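PDB 5EHK: lantibiotic dehydratase from Microbispora corallina, which probably dehydrates serine and threonine residues of the NAI-107 precursor peptide in a tRNA-dependent manner during lantibiotic biosynthesis. Local coordinates for residues L285-H297 with F572-P586. Sequence-based numbering, arbitrary orientation.
Sequences LRPPLDGDDPLQH and FIPRSGRAANLAHTP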
loop_
_atom_site.group_PDB
_atom_site.type_symbol
_atom_site.label_atom_id
_atom_site.label_comp_id
_atom_site.label_asym_id
_atom_site.label_seq_id
_atom_site.Cartn_x
_atom_site.Cartn_y
_atom_site.Cartn_z
ATOM N N LEU A 285 -14.011 -14.433 42.986
ATOM C CA LEU A 285 -14.065 -13.122 43.610
ATOM C C LEU A 285 -14.214 -11.968 42.619
ATOM O O LEU A 285 -14.946 -11.015 42.876
ATOM C CB LEU A 285 -12.852 -12.902 44.517
ATOM C CG LEU A 285 -12.860 -13.766 45.775
ATOM C CD1 LEU A 285 -11.596 -13.538 46.577
ATOM C CD2 LEU A 285 -14.090 -13.441 46.595
ATOM N N ARG A 286 -13.519 -12.055 41.492
ATOM C CA ARG A 286 -13.589 -11.031 40.453
ATOM C C ARG A 286 -14.959 -11.021 39.780
ATOM O O ARG A 286 -15.556 -12.078 39.517
ATOM C CB ARG A 286 -12.443 -11.239 39.459
ATOM C CG ARG A 286 -11.081 -10.937 40.068
ATOM C CD ARG A 286 -9.960 -11.189 39.101
ATOM N NE ARG A 286 -8.698 -10.641 39.585
ATOM C CZ ARG A 286 -7.506 -10.923 39.068
ATOM N NH1 ARG A 286 -7.389 -11.839 38.108
ATOM N NH2 ARG A 286 -6.415 -10.341 39.559
ATOM N N PRO A 287 -15.493 -9.814 39.565
ATOM C CA PRO A 287 -16.843 -9.613 39.034
ATOM C C PRO A 287 -16.932 -10.148 37.616
ATOM O O PRO A 287 -16.097 -9.766 36.797
ATOM C CB PRO A 287 -17.000 -8.090 39.040
ATOM C CG PRO A 287 -15.945 -7.571 39.982
ATOM C CD PRO A 287 -14.807 -8.539 39.840
ATOM N N PRO A 288 -17.895 -11.045 37.341
ATOM C CA PRO A 288 -18.075 -11.697 36.031
ATOM C C PRO A 288 -18.432 -10.737 34.894
ATOM O O PRO A 288 -18.308 -11.116 33.729
ATOM C CB PRO A 288 -19.252 -12.656 36.268
ATOM C CG PRO A 288 -19.955 -12.108 37.477
ATOM C CD PRO A 288 -18.887 -11.504 38.323
ATOM N N LEU A 289 -18.851 -9.522 35.230
ATOM C CA LEU A 289 -19.416 -8.593 34.259
ATOM C C LEU A 289 -20.588 -9.220 33.499
ATOM O O LEU A 289 -20.629 -9.220 32.262
ATOM C CB LEU A 289 -18.361 -8.063 33.283
ATOM C CG LEU A 289 -17.082 -7.519 33.900
ATOM C CD1 LEU A 289 -16.248 -6.849 32.838
ATOM C CD2 LEU A 289 -17.386 -6.563 35.026
ATOM N N ASP A 290 -21.555 -9.741 34.241
ATOM C CA ASP A 290 -22.723 -10.335 33.611
ATOM C C ASP A 290 -23.975 -9.476 33.747
ATOM O O ASP A 290 -25.047 -9.869 33.305
ATOM C CB ASP A 290 -22.995 -11.716 34.186
ATOM C CG ASP A 290 -23.063 -11.712 35.694
ATOM O OD1 ASP A 290 -23.068 -10.622 36.324
ATOM O OD2 ASP A 290 -23.109 -12.822 36.255
ATOM N N GLY A 291 -23.846 -8.302 34.348
ATOM C CA GLY A 291 -24.991 -7.418 34.493
ATOM C C GLY A 291 -25.359 -7.050 35.921
ATOM O O GLY A 291 -25.976 -6.016 36.142
ATOM N N ASP A 292 -24.968 -7.880 36.882
ATOM C CA ASP A 292 -25.167 -7.581 38.301
ATOM C C ASP A 292 -24.283 -6.432 38.764
ATOM O O ASP A 292 -23.350 -6.046 38.072
ATOM C CB ASP A 292 -24.903 -8.830 39.161
ATOM C CG ASP A 292 -25.343 -8.661 40.636
ATOM O OD1 ASP A 292 -26.238 -7.811 40.912
ATOM O OD2 ASP A 292 -24.812 -9.410 41.507
ATOM N N ASP A 293 -24.588 -5.903 39.945
ATOM C CA ASP A 293 -23.716 -4.967 40.631
ATOM C C ASP A 293 -22.454 -5.747 40.986
ATOM O O ASP A 293 -22.535 -6.840 41.563
ATOM C CB ASP A 293 -24.433 -4.447 41.890
ATOM C CG ASP A 293 -23.544 -3.589 42.797
ATOM O OD1 ASP A 293 -22.622 -2.888 42.316
ATOM O OD2 ASP A 293 -23.800 -3.604 44.020
ATOM N N PRO A 294 -21.288 -5.217 40.580
ATOM C CA PRO A 294 -19.985 -5.809 40.892
ATOM C C PRO A 294 -19.740 -5.904 42.395
ATOM O O PRO A 294 -19.298 -6.965 42.848
ATOM C CB PRO A 294 -18.981 -4.857 40.220
ATOM C CG PRO A 294 -19.739 -3.579 40.007
ATOM C CD PRO A 294 -21.149 -4.033 39.717
ATOM N N LEU A 295 -20.008 -4.832 43.149
ATOM C CA LEU A 295 -19.746 -4.844 44.593
ATOM C C LEU A 295 -20.518 -5.965 45.288
ATOM O O LEU A 295 -19.956 -6.732 46.084
ATOM C CB LEU A 295 -20.073 -3.493 45.220
ATOM C CG LEU A 295 -19.731 -3.310 46.702
ATOM C CD1 LEU A 295 -18.254 -3.556 46.969
ATOM C CD2 LEU A 295 -20.073 -1.903 47.126
ATOM N N GLN A 296 -21.800 -6.072 44.946
ATOM C CA GLN A 296 -22.665 -7.088 45.510
ATOM C C GLN A 296 -22.168 -8.483 45.149
ATOM O O GLN A 296 -22.256 -9.414 45.956
ATOM C CB GLN A 296 -24.106 -6.884 45.052
ATOM C CG GLN A 296 -25.110 -7.748 45.797
ATOM C CD GLN A 296 -25.114 -7.470 47.305
ATOM O OE1 GLN A 296 -25.297 -6.323 47.751
ATOM N NE2 GLN A 296 -24.927 -8.525 48.096
ATOM N N HIS A 297 -21.634 -8.620 43.936
ATOM C CA HIS A 297 -21.052 -9.889 43.512
ATOM C C HIS A 297 -19.930 -10.338 44.435
ATOM O O HIS A 297 -19.903 -11.505 44.823
ATOM C CB HIS A 297 -20.525 -9.865 42.069
ATOM C CG HIS A 297 -19.698 -11.064 41.741
ATOM N ND1 HIS A 297 -20.252 -12.305 41.521
ATOM C CD2 HIS A 297 -18.357 -11.234 41.687
ATOM C CE1 HIS A 297 -19.287 -13.182 41.310
ATOM N NE2 HIS A 297 -18.128 -12.558 41.406
ATOM N N PHE A 572 -15.853 -9.891 28.160
ATOM C CA PHE A 572 -14.412 -9.777 28.413
ATOM C C PHE A 572 -14.050 -8.647 29.388
ATOM O O PHE A 572 -14.803 -7.684 29.559
ATOM C CB PHE A 572 -13.676 -9.541 27.102
ATOM C CG PHE A 572 -14.024 -8.243 26.465
ATOM C CD1 PHE A 572 -13.403 -7.071 26.863
ATOM C CD2 PHE A 572 -14.997 -8.185 25.486
ATOM C CE1 PHE A 572 -13.746 -5.866 26.297
ATOM C CE2 PHE A 572 -15.344 -6.994 24.907
ATOM C CZ PHE A 572 -14.717 -5.827 25.306
ATOM N N ILE A 573 -12.874 -8.733 29.995
ATOM C CA ILE A 573 -12.426 -7.632 30.827
ATOM C C ILE A 573 -11.814 -6.529 29.969
ATOM O O ILE A 573 -10.899 -6.767 29.197
ATOM C CB ILE A 573 -11.445 -8.090 31.931
ATOM C CG1 ILE A 573 -11.139 -6.914 32.862
ATOM C CG2 ILE A 573 -10.174 -8.667 31.327
ATOM C CD1 ILE A 573 -12.356 -6.408 33.625
ATOM N N PRO A 574 -12.360 -5.315 30.056
ATOM C CA PRO A 574 -11.769 -4.299 29.175
ATOM C C PRO A 574 -10.396 -3.843 29.668
ATOM O O PRO A 574 -10.087 -4.006 30.846
ATOM C CB PRO A 574 -12.792 -3.157 29.229
ATOM C CG PRO A 574 -14.096 -3.813 29.671
ATOM C CD PRO A 574 -13.664 -4.898 30.609
ATOM N N ARG A 575 -9.593 -3.276 28.771
ATOM C CA ARG A 575 -8.197 -2.938 29.053
ATOM C C ARG A 575 -8.106 -1.715 29.957
ATOM O O ARG A 575 -7.195 -1.603 30.769
ATOM C CB ARG A 575 -7.425 -2.707 27.752
ATOM C CG ARG A 575 -5.901 -2.792 27.864
ATOM C CD ARG A 575 -5.444 -4.042 28.636
ATOM N NE ARG A 575 -5.168 -5.193 27.774
ATOM C CZ ARG A 575 -5.989 -6.230 27.574
ATOM N NH1 ARG A 575 -7.186 -6.308 28.171
ATOM N NH2 ARG A 575 -5.598 -7.196 26.755
ATOM N N SER A 576 -9.054 -0.798 29.812
ATOM C CA SER A 576 -9.094 0.394 30.648
ATOM C C SER A 576 -10.250 0.355 31.658
ATOM O O SER A 576 -11.314 -0.227 31.394
ATOM C CB SER A 576 -9.180 1.653 29.784
ATOM O OG SER A 576 -10.518 2.036 29.545
ATOM N N GLY A 577 -10.021 0.972 32.815
ATOM C CA GLY A 577 -10.985 1.006 33.904
ATOM C C GLY A 577 -12.215 1.843 33.582
ATOM O O GLY A 577 -13.266 1.689 34.213
ATOM N N ARG A 578 -12.083 2.762 32.628
ATOM C CA ARG A 578 -13.238 3.528 32.173
ATOM C C ARG A 578 -14.245 2.615 31.461
ATOM O O ARG A 578 -15.429 2.601 31.784
ATOM C CB ARG A 578 -12.805 4.608 31.182
ATOM C CG ARG A 578 -13.953 5.498 30.713
ATOM C CD ARG A 578 -13.511 6.954 30.594
ATOM N NE ARG A 578 -12.491 7.135 29.553
ATOM C CZ ARG A 578 -11.569 8.098 29.547
ATOM N NH1 ARG A 578 -11.504 8.974 30.547
ATOM N NH2 ARG A 578 -10.699 8.178 28.542
ATOM N N ALA A 579 -13.757 1.832 30.507
ATOM C CA ALA A 579 -14.617 0.917 29.770
ATOM C C ALA A 579 -15.074 -0.209 30.664
ATOM O O ALA A 579 -16.132 -0.791 30.447
ATOM C CB ALA A 579 -13.933 0.385 28.526
ATOM N N ALA A 580 -14.269 -0.533 31.664
ATOM C CA ALA A 580 -14.621 -1.647 32.532
ATOM C C ALA A 580 -15.902 -1.305 33.293
ATOM O O ALA A 580 -16.722 -2.185 33.569
ATOM C CB ALA A 580 -13.475 -1.983 33.480
ATOM N N ASN A 581 -16.088 -0.016 33.585
ATOM C CA ASN A 581 -17.317 0.455 34.233
ATOM C C ASN A 581 -18.531 0.404 33.312
ATOM O O ASN A 581 -19.656 0.556 33.774
ATOM C CB ASN A 581 -17.155 1.897 34.721
ATOM C CG ASN A 581 -16.319 1.999 35.974
ATOM O OD1 ASN A 581 -16.437 1.171 36.880
ATOM N ND2 ASN A 581 -15.447 3.001 36.022
ATOM N N LEU A 582 -18.305 0.176 32.021
ATOM C CA LEU A 582 -19.394 0.181 31.046
ATOM C C LEU A 582 -19.727 -1.207 30.517
ATOM O O LEU A 582 -20.346 -1.352 29.470
ATOM C CB LEU A 582 -19.067 1.120 29.884
ATOM C CG LEU A 582 -18.629 2.541 30.248
ATOM C CD1 LEU A 582 -18.316 3.335 29.003
ATOM C CD2 LEU A 582 -19.712 3.240 31.069
ATOM N N ALA A 583 -19.297 -2.226 31.244
ATOM C CA ALA A 583 -19.378 -3.585 30.746
ATOM C C ALA A 583 -20.292 -4.431 31.610
ATOM O O ALA A 583 -20.331 -5.654 31.458
ATOM C CB ALA A 583 -17.991 -4.214 30.622
ATOM N N HIS A 584 -21.002 -3.789 32.536
ATOM C CA HIS A 584 -21.993 -4.487 33.366
ATOM C C HIS A 584 -23.282 -4.750 32.594
ATOM O O HIS A 584 -24.304 -4.131 32.854
ATOM C CB HIS A 584 -22.280 -3.664 34.611
ATOM C CG HIS A 584 -21.067 -3.430 35.446
ATOM N ND1 HIS A 584 -20.355 -4.463 36.013
ATOM C CD2 HIS A 584 -20.403 -2.292 35.761
ATOM C CE1 HIS A 584 -19.318 -3.968 36.668
ATOM N NE2 HIS A 584 -19.322 -2.653 36.528
ATOM N N THR A 585 -23.233 -5.703 31.668
ATOM C CA THR A 585 -24.265 -5.851 30.668
ATOM C C THR A 585 -24.671 -7.296 30.541
ATOM O O THR A 585 -23.835 -8.153 30.378
ATOM C CB THR A 585 -23.718 -5.385 29.346
ATOM O OG1 THR A 585 -22.632 -6.234 28.974
ATOM C CG2 THR A 585 -23.202 -3.960 29.475
ATOM N N PRO A 586 -25.973 -7.575 30.619
ATOM C CA PRO A 586 -26.427 -8.961 30.716
ATOM C C PRO A 586 -26.387 -9.718 29.397
ATOM O O PRO A 586 -26.471 -9.133 28.316
ATOM C CB PRO A 586 -27.875 -8.817 31.198
ATOM C CG PRO A 586 -28.315 -7.492 30.677
ATOM C CD PRO A 586 -27.091 -6.614 30.627
HETATM O O HOH W 1 -19.538 -7.704 30.238
HETATM O O HOH W 2 -21.957 -6.560 35.645
#
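G291 and T585 bring the two backbones together, their CA atoms 4.2 Å apart, where the loop 289-293 ahead of helix 294-306 meets the irregular chain 583-586; H584 is the centre of an inverse gamma turn there. The H584 ring projects between L289 and P294. P294 lies over one face of the imidazole, with CD 3.8 Å from the ring centroid and 23° off its normal, a CH-pi contact displaced toward the rim, and its CG packs on CE1 of H584. The L289 methyl CD2 approaches the same carbon obliquely, 3.6 Å from H584 CE1. The other L289 methyl, CD1, reaches in among the side chains of I573, P574 and A583, 3.9 Å from A583 CB. Chi1 of -50° puts CG beside the backbone N, and with CD1 anti to CA (chi2 -171°) the two methyls part between the histidine and this apolar group. Further along, P586 CA points its hydrogen at the carbonyl of D290, at 3.1 Å from D290 O, while D290 OD2 is hydrogen-bonded to S600 OG.

Direct hydrogen bonds between the segments are absent; water makes the polar links. One water donates to L289 O; its approach to A583 O is too short to trust. The sounder bridge sits at the edge of the imidazole, in its plane, 2.7 Å from H584 ND1; it accepts from G291 N and donates to D292 O, 2.8 Å away. D293 is the N-cap of helix 294-306, its carboxylate accepting weak bonds from L295 N and Q296 N. The contact thus joins the loop entering this helix to the chain following strand 566-572. P294 and L289 CD2, on opposite sides of its plane, probably hold the imidazole, and the in-plane water at ND1 probably helps set its rotation.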